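Local coordinates for protein purine nucleoside phosphorylase YlmD (Geobacillus stearothermophilus, PDB 6T1B) that cleaves adenosine, inosine and S-methyl-5'-thioadenosine with phosphate to release the free purine base, and also deaminates adenosine, using a catalytic zinc ion, at residues 39-49 with 252-263. Numbering follows the deposited sequence.
Sequences PFASLNMGLHV and FSHRRDRGTTGR. With NOS (inosine), chain B.
V49 and R263 meet in the inosine pocket of this YfiH/LACC1-family enzyme, a worked example of two loops, far apart in sequence, sharing one ligand. CG1 of V49 sits over the centre of one face of the R263 guanidinium, 3.8 Å from CZ, while O4' of the inosine ribose lies at its edge: NE of R263 gives an almost straight bond (175°) to O4' at 3.0 Å. NH1 donates to G262 O from above that carbonyl's plane, and together with the NE bond this limits rotation of the guanidinium. Replacing R263 by alanine is likely to leave O4' without this donor and a gap beside CG1 of V49. N44 swings its amide away from its own backbone N (chi1 172°), which brings the carboxamide to the other loop; OD1 closes an Asx turn with G46 N and, from the opposite face of the amide, accepts across the contact from R263 N at 2.8 Å. M45 N completes the link to R263 O. Next to this pair of bonds, G262, lacking a side chain, lets its CA lie over the centre of one face of the F252 ring, with L43 O near the ring's edge. On the ligand's base side, L47 N donates to O6 of inosine at 2.8 Å.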
ATOM      1  N   PRO A  39      16.799  14.683   3.574  1.00 13.01           N
ATOM      2  CA  PRO A  39      16.455  13.410   2.934  1.00 12.49           C
ATOM      3  C   PRO A  39      14.951  13.187   2.841  1.00 11.41           C
ATOM      4  O   PRO A  39      14.508  12.250   2.158  1.00 12.84           O
ATOM      5  CB  PRO A  39      17.115  12.352   3.835  1.00 14.33           C
ATOM      6  CG  PRO A  39      17.211  13.028   5.169  1.00 16.32           C
ATOM      7  CD  PRO A  39      17.402  14.495   4.917  1.00 14.83           C
ATOM      8  N   PHE A  40      14.162  13.959   3.585  1.00 10.40           N
ATOM      9  CA  PHE A  40      12.727  13.801   3.630  1.00 10.29           C
ATOM     10  C   PHE A  40      12.017  14.747   2.682  1.00 12.26           C
ATOM     11  O   PHE A  40      10.785  14.800   2.702  1.00 11.49           O
ATOM     12  CB  PHE A  40      12.235  14.038   5.058  1.00 12.70           C
ATOM     13  CG  PHE A  40      12.952  13.186   6.082  1.00 10.59           C
ATOM     14  CD1 PHE A  40      13.742  13.778   7.054  1.00 12.48           C
ATOM     15  CD2 PHE A  40      12.844  11.812   6.064  1.00 11.58           C
ATOM     16  CE1 PHE A  40      14.411  12.988   7.978  1.00 13.03           C
ATOM     17  CE2 PHE A  40      13.525  11.024   6.980  1.00 13.36           C
ATOM     18  CZ  PHE A  40      14.297  11.626   7.948  1.00 13.58           C
ATOM     19  N   ALA A  41      12.766  15.491   1.862  1.00 11.19           N
ATOM     20  CA  ALA A  41      12.178  16.551   1.038  1.00 11.81           C
ATOM     21  C   ALA A  41      11.199  15.944   0.040  1.00 11.60           C
ATOM     22  O   ALA A  41      11.580  15.066  -0.735  1.00 12.24           O
ATOM     23  CB  ALA A  41      13.301  17.262   0.300  1.00 13.59           C
ATOM     24  N   SER A  42       9.931  16.413   0.026  1.00 11.76           N
ATOM     25  CA  SER A  42       9.354  17.356   0.991  1.00 11.21           C
ATOM     26  C   SER A  42       8.046  16.832   1.625  1.00 11.42           C
ATOM     27  O   SER A  42       7.755  17.142   2.780  1.00 12.28           O
ATOM     28  CB  SER A  42       9.049  18.719   0.379  1.00 13.28           C
ATOM     29  OG  SER A  42       8.109  18.637  -0.675  1.00 13.36           O
ATOM     30  N   LEU A  43       7.238  16.057   0.890  1.00 11.38           N
ATOM     31  CA  LEU A  43       5.954  15.568   1.415  1.00 11.29           C
ATOM     32  C   LEU A  43       6.114  14.221   2.110  1.00 10.49           C
ATOM     33  O   LEU A  43       5.488  13.220   1.772  1.00 10.08           O
ATOM     34  CB  LEU A  43       4.898  15.508   0.320  1.00 11.42           C
ATOM     35  CG  LEU A  43       3.457  15.433   0.800  1.00 12.47           C
ATOM     36  CD1 LEU A  43       2.962  16.747   1.348  1.00 12.43           C
ATOM     37  CD2 LEU A  43       2.548  14.942  -0.309  1.00 13.77           C
ATOM     38  N   ASN A  44       6.976  14.209   3.124  1.00 10.00           N
ATOM     39  CA  ASN A  44       7.173  13.011   3.908  1.00  9.44           C
ATOM     40  C   ASN A  44       5.975  12.792   4.809  1.00  9.97           C
ATOM     41  O   ASN A  44       5.671  13.633   5.665  1.00 10.57           O
ATOM     42  CB  ASN A  44       8.421  13.083   4.758  1.00  9.96           C
ATOM     43  CG  ASN A  44       8.502  11.919   5.684  1.00 10.23           C
ATOM     44  OD1 ASN A  44       8.129  10.795   5.335  1.00 10.47           O
ATOM     45  ND2 ASN A  44       8.946  12.165   6.895  1.00 10.80           N
ATOM     46  N   MET A  45       5.315  11.660   4.641  1.00  9.70           N
ATOM     47  CA  MET A  45       4.147  11.321   5.449  1.00  9.86           C
ATOM     48  C   MET A  45       4.441  10.411   6.634  1.00 11.62           C
ATOM     49  O   MET A  45       3.519  10.118   7.421  1.00 12.28           O
ATOM     50  CB  MET A  45       3.101  10.665   4.554  1.00 10.28           C
ATOM     51  CG  MET A  45       2.733  11.510   3.379  1.00 11.25           C
ATOM     52  SD  MET A  45       2.065  13.116   3.925  1.00 14.76           S
ATOM     53  CE  MET A  45       0.918  13.526   2.662  1.00 21.17           C
ATOM     54  N   GLY A  46       5.671   9.928   6.774  1.00 10.48           N
ATOM     55  CA  GLY A  46       6.005   8.950   7.786  1.00 12.43           C
ATOM     56  C   GLY A  46       6.428   9.610   9.079  1.00 12.15           C
ATOM     57  O   GLY A  46       7.325  10.452   9.093  1.00 11.77           O
ATOM     58  N   LEU A  47       5.762   9.233  10.170  1.00 12.40           N
ATOM     59  CA  LEU A  47       6.054   9.711  11.508  1.00 11.90           C
ATOM     60  C   LEU A  47       7.146   8.917  12.206  1.00 12.12           C
ATOM     61  O   LEU A  47       7.567   9.312  13.299  1.00 14.82           O
ATOM     62  CB  LEU A  47       4.792   9.653  12.380  1.00 13.26           C
ATOM     63  CG  LEU A  47       3.714  10.668  11.964  1.00 12.78           C
ATOM     64  CD1 LEU A  47       2.389  10.299  12.609  1.00 14.60           C
ATOM     65  CD2 LEU A  47       4.150  12.073  12.328  1.00 14.60           C
ATOM     66  N   HIS A  48       7.596   7.798  11.632  1.00 13.09           N
ATOM     67  CA  HIS A  48       8.598   6.986  12.299  1.00 16.29           C
ATOM     68  C   HIS A  48       9.846   6.786  11.455  1.00 14.60           C
ATOM     69  O   HIS A  48      10.378   5.682  11.361  1.00 16.15           O
ATOM     70  CB  HIS A  48       8.078   5.624  12.764  1.00 24.48           C
ATOM     71  CG  HIS A  48       9.014   4.916  13.711  1.00 29.35           C
ATOM     72  ND1 HIS A  48       9.204   5.324  15.016  1.00 37.90           N
ATOM     73  CD2 HIS A  48       9.846   3.861  13.527  1.00 33.45           C
ATOM     74  CE1 HIS A  48      10.081   4.529  15.606  1.00 29.44           C
ATOM     75  NE2 HIS A  48      10.489   3.635  14.722  1.00 44.83           N
ATOM     76  N   VAL A  49      10.321   7.863  10.833  1.00 12.92           N
ATOM     77  CA  VAL A  49      11.551   7.813  10.065  1.00 14.16           C
ATOM     78  C   VAL A  49      12.569   8.834  10.535  1.00 12.88           C
ATOM     79  O   VAL A  49      13.604   9.004   9.892  1.00 14.27           O
ATOM     80  CB  VAL A  49      11.318   7.949   8.547  1.00 14.69           C
ATOM     81  CG1 VAL A  49      10.560   6.764   8.027  1.00 16.34           C
ATOM     82  CG2 VAL A  49      10.611   9.255   8.213  1.00 13.80           C
ATOM     83  N   PHE A 252       9.946   8.756  -2.974  1.00 10.42           N
ATOM     84  CA  PHE A 252      10.936   8.266  -2.037  1.00 10.33           C
ATOM     85  C   PHE A 252      11.155   6.783  -2.316  1.00 11.32           C
ATOM     86  O   PHE A 252      10.229   6.060  -2.672  1.00 11.30           O
ATOM     87  CB  PHE A 252      10.443   8.383  -0.600  1.00  9.26           C
ATOM     88  CG  PHE A 252      10.051   9.778  -0.191  1.00  9.07           C
ATOM     89  CD1 PHE A 252       8.713  10.069   0.129  1.00 12.32           C
ATOM     90  CD2 PHE A 252      10.980  10.799  -0.093  1.00 10.95           C
ATOM     91  CE1 PHE A 252       8.349  11.363   0.512  1.00 12.11           C
ATOM     92  CE2 PHE A 252      10.608  12.069   0.283  1.00 11.14           C
ATOM     93  CZ  PHE A 252       9.284  12.333   0.610  1.00 10.52           C
ATOM     94  N   SER A 253      12.376   6.309  -2.081  1.00  9.82           N
ATOM     95  CA  SER A 253      12.700   4.903  -2.255  1.00 10.30           C
ATOM     96  C   SER A 253      13.696   4.496  -1.184  1.00  9.49           C
ATOM     97  O   SER A 253      14.823   4.981  -1.180  1.00 10.93           O
ATOM     98  CB  SER A 253      13.298   4.636  -3.640  1.00 11.76           C
ATOM     99  OG  SER A 253      13.815   3.326  -3.737  1.00 11.98           O
ATOM    100  N   HIS A 254      13.286   3.589  -0.306  1.00 10.11           N
ATOM    101  CA  HIS A 254      14.208   3.091   0.714  1.00 10.62           C
ATOM    102  C   HIS A 254      15.491   2.557   0.108  1.00 11.75           C
ATOM    103  O   HIS A 254      16.584   2.811   0.629  1.00 13.52           O
ATOM    104  CB  HIS A 254      13.483   2.007   1.501  1.00 11.81           C
ATOM    105  CG  HIS A 254      14.343   1.309   2.501  1.00 13.47           C
ATOM    106  ND1 HIS A 254      14.619   1.851   3.735  1.00 15.03           N
ATOM    107  CD2 HIS A 254      14.989   0.124   2.447  1.00 20.11           C
ATOM    108  CE1 HIS A 254      15.406   1.028   4.401  1.00 13.03           C
ATOM    109  NE2 HIS A 254      15.650  -0.027   3.642  1.00 21.68           N
ATOM    110  N   ARG A 255      15.393   1.826  -1.000  1.00 11.34           N
ATOM    111  CA  ARG A 255      16.588   1.250  -1.597  1.00 13.52           C
ATOM    112  C   ARG A 255      17.421   2.315  -2.303  1.00 13.43           C
ATOM    113  O   ARG A 255      18.632   2.414  -2.077  1.00 15.29           O
ATOM    114  CB  ARG A 255      16.245   0.108  -2.545  1.00 16.99           C
ATOM    115  CG  ARG A 255      17.494  -0.553  -3.125  1.00 24.88           C
ATOM    116  CD  ARG A 255      17.198  -1.889  -3.792  1.00 61.35           C
ATOM    117  NE  ARG A 255      17.141  -2.977  -2.820  1.00 74.51           N
ATOM    118  CZ  ARG A 255      17.818  -4.120  -2.909  1.00 58.16           C
ATOM    119  NH1 ARG A 255      18.612  -4.368  -3.948  1.00 55.61           N
ATOM    120  NH2 ARG A 255      17.678  -5.030  -1.957  1.00 66.78           N
ATOM    121  N   ARG A 256      16.794   3.117  -3.182  1.00 12.55           N
ATOM    122  CA  ARG A 256      17.592   4.064  -3.968  1.00 14.00           C
ATOM    123  C   ARG A 256      18.206   5.122  -3.069  1.00 13.60           C
ATOM    124  O   ARG A 256      19.331   5.576  -3.303  1.00 15.64           O
ATOM    125  CB  ARG A 256      16.717   4.754  -5.015  1.00 14.61           C
ATOM    126  CG  ARG A 256      17.469   5.675  -5.977  1.00 15.49           C
ATOM    127  CD  ARG A 256      16.535   6.604  -6.736  1.00 20.16           C
ATOM    128  NE  ARG A 256      15.850   7.445  -5.779  1.00 21.99           N
ATOM    129  CZ  ARG A 256      14.531   7.551  -5.625  1.00 14.99           C
ATOM    130  NH1 ARG A 256      13.680   6.928  -6.415  1.00 17.53           N
ATOM    131  NH2 ARG A 256      14.083   8.336  -4.675  1.00 14.41           N
ATOM    132  N   ASP A 257      17.470   5.544  -2.054  1.00 12.63           N
ATOM    133  CA  ASP A 257      17.870   6.615  -1.154  1.00 11.51           C
ATOM    134  C   ASP A 257      18.702   6.081   0.011  1.00 14.99           C
ATOM    135  O   ASP A 257      18.975   6.820   0.973  1.00 15.12           O
ATOM    136  CB  ASP A 257      16.670   7.413  -0.646  1.00 10.77           C
ATOM    137  CG  ASP A 257      15.867   8.073  -1.763  1.00 12.57           C
ATOM    138  OD1 ASP A 257      16.448   8.357  -2.840  1.00 15.10           O
ATOM    139  OD2 ASP A 257      14.664   8.336  -1.559  1.00 13.59           O
ATOM    140  N   ARG A 258      19.100   4.817  -0.053  1.00 13.30           N
ATOM    141  CA  ARG A 258      20.079   4.258   0.884  1.00 15.50           C
ATOM    142  C   ARG A 258      19.572   4.317   2.318  1.00 13.43           C
ATOM    143  O   ARG A 258      20.345   4.528   3.259  1.00 14.92           O
ATOM    144  CB  ARG A 258      21.432   4.945   0.747  1.00 16.87           C
ATOM    145  CG  ARG A 258      21.977   4.846  -0.674  1.00 21.54           C
ATOM    146  CD  ARG A 258      23.400   5.334  -0.786  1.00 27.17           C
ATOM    147  NE  ARG A 258      24.322   4.424  -0.117  1.00 49.55           N
ATOM    148  CZ  ARG A 258      24.826   3.329  -0.677  1.00 58.44           C
ATOM    149  NH1 ARG A 258      24.500   3.006  -1.921  1.00 58.20           N
ATOM    150  NH2 ARG A 258      25.655   2.555   0.009  1.00 51.97           N
ATOM    151  N   GLY A 259      18.286   4.087   2.486  1.00 12.73           N
ATOM    152  CA  GLY A 259      17.691   3.810   3.777  1.00 11.19           C
ATOM    153  C   GLY A 259      17.269   5.003   4.598  1.00 10.29           C
ATOM    154  O   GLY A 259      16.601   4.808   5.616  1.00 12.71           O
ATOM    155  N   THR A 260      17.584   6.221   4.183  1.00 11.56           N
ATOM    156  CA  THR A 260      17.141   7.406   4.911  1.00 12.21           C
ATOM    157  C   THR A 260      16.343   8.257   3.932  1.00 12.35           C
ATOM    158  O   THR A 260      16.919   8.904   3.047  1.00 13.12           O
ATOM    159  CB  THR A 260      18.302   8.197   5.519  1.00 15.23           C
ATOM    160  OG1 THR A 260      18.933   7.429   6.558  1.00 15.88           O
ATOM    161  CG2 THR A 260      17.778   9.483   6.154  1.00 18.68           C
ATOM    162  N   THR A 261      15.026   8.237   4.083  1.00 11.26           N
ATOM    163  CA  THR A 261      14.143   8.871   3.123  1.00 10.60           C
ATOM    164  C   THR A 261      12.756   8.999   3.738  1.00  9.71           C
ATOM    165  O   THR A 261      12.476   8.493   4.833  1.00 10.92           O
ATOM    166  CB  THR A 261      14.131   8.089   1.802  1.00 11.37           C
ATOM    167  OG1 THR A 261      13.540   8.912   0.781  1.00 13.11           O
ATOM    168  CG2 THR A 261      13.427   6.757   1.935  1.00 12.13           C
ATOM    169  N   GLY A 262      11.886   9.692   2.998  1.00 10.90           N
ATOM    170  CA  GLY A 262      10.520   9.879   3.422  1.00 10.13           C
ATOM    171  C   GLY A 262       9.653   8.675   3.084  1.00  9.72           C
ATOM    172  O   GLY A 262      10.101   7.622   2.613  1.00  9.83           O
ATOM    173  N   ARG A 263       8.371   8.850   3.354  1.00  9.29           N
ATOM    174  CA  ARG A 263       7.345   7.902   2.974  1.00  9.22           C
ATOM    175  C   ARG A 263       6.202   8.593   2.243  1.00  9.12           C
ATOM    176  O   ARG A 263       5.758   9.682   2.633  1.00 10.33           O
ATOM    177  CB  ARG A 263       6.755   7.213   4.205  1.00  9.89           C
ATOM    178  CG  ARG A 263       7.746   6.438   5.038  1.00 10.11           C
ATOM    179  CD  ARG A 263       8.216   5.198   4.305  1.00 12.41           C
ATOM    180  NE  ARG A 263       9.130   4.395   5.108  1.00 14.11           N
ATOM    181  CZ  ARG A 263      10.454   4.472   5.039  1.00 17.16           C
ATOM    182  NH1 ARG A 263      11.047   5.313   4.207  1.00 14.38           N
ATOM    183  NH2 ARG A 263      11.211   3.701   5.814  1.00 20.09           N
TER
HETATM  184  N9  NOS B 301       7.436   3.933   8.926  1.00 28.56           N
HETATM  185  C4  NOS B 301       6.108   4.038   9.110  1.00 26.01           C
HETATM  186  N3  NOS B 301       4.989   3.068   9.047  1.00 25.85           N
HETATM  187  C2  NOS B 301       3.656   3.510   9.347  1.00 25.92           C
HETATM  188  N1  NOS B 301       3.382   4.873   9.704  1.00 25.76           N
HETATM  189  C6  NOS B 301       4.410   5.840   9.778  1.00 23.83           C
HETATM  190  O6  NOS B 301       4.113   6.967  10.068  1.00 19.81           O
HETATM  191  C5  NOS B 301       5.831   5.340   9.450  1.00 24.18           C
HETATM  192  N7  NOS B 301       6.950   5.994   9.409  1.00 21.97           N
HETATM  193  C8  NOS B 301       7.940   5.159   9.104  1.00 27.12           C
HETATM  194  C5' NOS B 301       6.432   1.129   5.823  1.00 40.47           C
HETATM  195  O5' NOS B 301       6.783   0.972   4.451  1.00 41.78           O
HETATM  196  C4' NOS B 301       7.662   1.211   6.690  1.00 38.12           C
HETATM  197  O4' NOS B 301       7.836   2.585   7.103  1.00 35.88           O
HETATM  198  C1' NOS B 301       8.033   2.654   8.500  1.00 33.55           C
HETATM  199  C2' NOS B 301       7.431   1.380   9.086  1.00 36.43           C
HETATM  200  O2' NOS B 301       8.101   1.021  10.287  1.00 37.52           O
HETATM  201  C3' NOS B 301       7.644   0.363   7.963  1.00 38.34           C
HETATM  202  O3' NOS B 301       8.925  -0.269   8.125  1.00 39.57           O
HETATM  203  O   HOH W   1      16.551  10.655   0.882  1.00 19.03           O
HETATM  204  O   HOH W   2      15.087  11.800  -0.192  1.00 45.52           O